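Local coordinates for protein RNA-dependent RNA Polymerase (Bombyx mori cytoplasmic polyhedrosis virus, PDB 6TZ0) that catalyses RNA-templated RNA synthesis, transcribing and replicating the double-stranded RNA genome of the virus, at residues A549-D552 with A553-T557. Residues are numbered along the deposited sequence; the frame is centred on the assembly and turned at random.
Sequences AGMD and ASVTT
Ser-554 reaches back four residues to the carbonyl of Gly-550. Its CB lies 3.4 Å from Gly-550 O and also brushes Met-551 O; one bond further, the hydroxyl OG donates to Gly-550 O at 2.6 Å. What brings the hydroxyl back over the preceding turn is chi1 of -63°, which sets OG opposite its own carbonyl carbon and beside its own N. OG meets Gly-550 O at a C=O...OG angle of 152°, tilted out of the carbonyl plane; a side-chain bond thus spans the turn alongside the backbone bonds of the short, weakly bonded helix 551-554. The Ser-554 side chain also touches Phe-709. The next carbonyl, Met-551 O, is gripped twice by backbone: Ser-554 N comes from above its plane at 3.0 Å, and Val-555 N binds at 3.1 Å, nearly in line with the C=O bond. Val-555 CG2 lies 3.3 Å from the same oxygen and 4.4 Å from Met-551 CG, a loose apolar touch, and both side chains also meet His-648 of helix 644-665. This turn directly follows strand 541-548 of the palm, in the position of polymerase motif A, whose strand carries the magnesium-binding Asp-547. Gly-550, at a phi of +70°, lies in the link between strand and helix, and Gly-550 and Asp-552 both bind UTP in this polymerase, although none is bound here. Asp-552 turns its carboxylate off the turn, OD1 making a weak hydrogen bond to His-648, while its CB stays against Ala-553 N. Met-551 is fully extended, its side chain reaching Asp-680, which also binds magnesium in this polymerase. Arg-360 hydrogen-bonds through NH2 to Ala-549 O and through its backbone to that of Ala-553.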
ATOM      1  N   ALA A 549       8.108 -16.656  -5.384  1.00 35.82           N
ATOM      2  CA  ALA A 549       7.773 -15.944  -6.611  1.00 35.82           C
ATOM      3  C   ALA A 549       6.279 -15.648  -6.638  1.00 35.82           C
ATOM      4  O   ALA A 549       5.464 -16.567  -6.741  1.00 35.82           O
ATOM      5  CB  ALA A 549       8.185 -16.766  -7.826  1.00 35.82           C
ATOM      6  N   GLY A 550       5.921 -14.368  -6.552  1.00 35.21           N
ATOM      7  CA  GLY A 550       4.546 -13.946  -6.738  1.00 35.21           C
ATOM      8  C   GLY A 550       3.618 -14.355  -5.617  1.00 35.21           C
ATOM      9  O   GLY A 550       2.763 -15.225  -5.805  1.00 35.21           O
ATOM     10  N   MET A 551       3.776 -13.744  -4.445  1.00 34.58           N
ATOM     11  CA  MET A 551       3.083 -14.254  -3.270  1.00 34.58           C
ATOM     12  C   MET A 551       1.630 -13.796  -3.210  1.00 34.58           C
ATOM     13  O   MET A 551       0.762 -14.569  -2.797  1.00 34.58           O
ATOM     14  CB  MET A 551       3.829 -13.845  -2.001  1.00 34.58           C
ATOM     15  CG  MET A 551       3.330 -14.554  -0.759  1.00 34.58           C
ATOM     16  SD  MET A 551       4.304 -14.265   0.719  1.00 34.58           S
ATOM     17  CE  MET A 551       3.396 -15.258   1.899  1.00 34.58           C
ATOM     18  N   ASP A 552       1.342 -12.555  -3.624  1.00 36.74           N
ATOM     19  CA  ASP A 552      -0.027 -12.047  -3.554  1.00 36.74           C
ATOM     20  C   ASP A 552      -0.964 -12.771  -4.508  1.00 36.74           C
ATOM     21  O   ASP A 552      -2.156 -12.907  -4.215  1.00 36.74           O
ATOM     22  CB  ASP A 552      -0.068 -10.551  -3.847  1.00 36.74           C
ATOM     23  CG  ASP A 552       0.402  -9.722  -2.687  1.00 36.74           C
ATOM     24  OD1 ASP A 552       0.252 -10.184  -1.540  1.00 36.74           O
ATOM     25  OD2 ASP A 552       0.902  -8.601  -2.911  1.00 36.74           O
ATOM     26  N   ALA A 553      -0.454 -13.239  -5.640  1.00 33.32           N
ATOM     27  CA  ALA A 553      -1.263 -14.048  -6.534  1.00 33.32           C
ATOM     28  C   ALA A 553      -1.336 -15.499  -6.094  1.00 33.32           C
ATOM     29  O   ALA A 553      -2.195 -16.238  -6.582  1.00 33.32           O
ATOM     30  CB  ALA A 553      -0.714 -13.967  -7.956  1.00 33.32           C
ATOM     31  N   SER A 554      -0.467 -15.923  -5.179  1.00 31.23           N
ATOM     32  CA  SER A 554      -0.424 -17.314  -4.750  1.00 31.23           C
ATOM     33  C   SER A 554      -1.307 -17.603  -3.548  1.00 31.23           C
ATOM     34  O   SER A 554      -1.691 -18.758  -3.349  1.00 31.23           O
ATOM     35  CB  SER A 554       1.012 -17.721  -4.416  1.00 31.23           C
ATOM     36  OG  SER A 554       1.850 -17.656  -5.550  1.00 31.23           O
ATOM     37  N   VAL A 555      -1.632 -16.593  -2.746  1.00 28.12           N
ATOM     38  CA  VAL A 555      -2.467 -16.785  -1.564  1.00 28.12           C
ATOM     39  C   VAL A 555      -3.899 -17.029  -2.026  1.00 28.12           C
ATOM     40  O   VAL A 555      -4.563 -16.119  -2.526  1.00 28.12           O
ATOM     41  CB  VAL A 555      -2.386 -15.580  -0.619  1.00 28.12           C
ATOM     42  CG1 VAL A 555      -3.348 -15.734   0.544  1.00 28.12           C
ATOM     43  CG2 VAL A 555      -0.978 -15.415  -0.108  1.00 28.12           C
ATOM     44  N   THR A 556      -4.383 -18.252  -1.855  1.00 26.45           N
ATOM     45  CA  THR A 556      -5.744 -18.591  -2.241  1.00 26.45           C
ATOM     46  C   THR A 556      -6.700 -18.186  -1.121  1.00 26.45           C
ATOM     47  O   THR A 556      -6.338 -17.474  -0.182  1.00 26.45           O
ATOM     48  CB  THR A 556      -5.847 -20.076  -2.571  1.00 26.45           C
ATOM     49  OG1 THR A 556      -5.601 -20.846  -1.393  1.00 26.45           O
ATOM     50  CG2 THR A 556      -4.814 -20.454  -3.605  1.00 26.45           C
ATOM     51  N   THR A 557      -7.948 -18.636  -1.207  1.00 26.80           N
ATOM     52  CA  THR A 557      -8.915 -18.335  -0.160  1.00 26.80           C
ATOM     53  C   THR A 557      -8.652 -19.196   1.074  1.00 26.80           C
ATOM     54  O   THR A 557      -8.726 -18.719   2.221  1.00 26.80           O
ATOM     55  CB  THR A 557     -10.322 -18.566  -0.706  1.00 26.80           C
ATOM     56  OG1 THR A 557     -10.418 -17.975  -2.004  1.00 26.80           O
ATOM     57  CG2 THR A 557     -11.338 -17.890   0.161  1.00 26.80           C
TER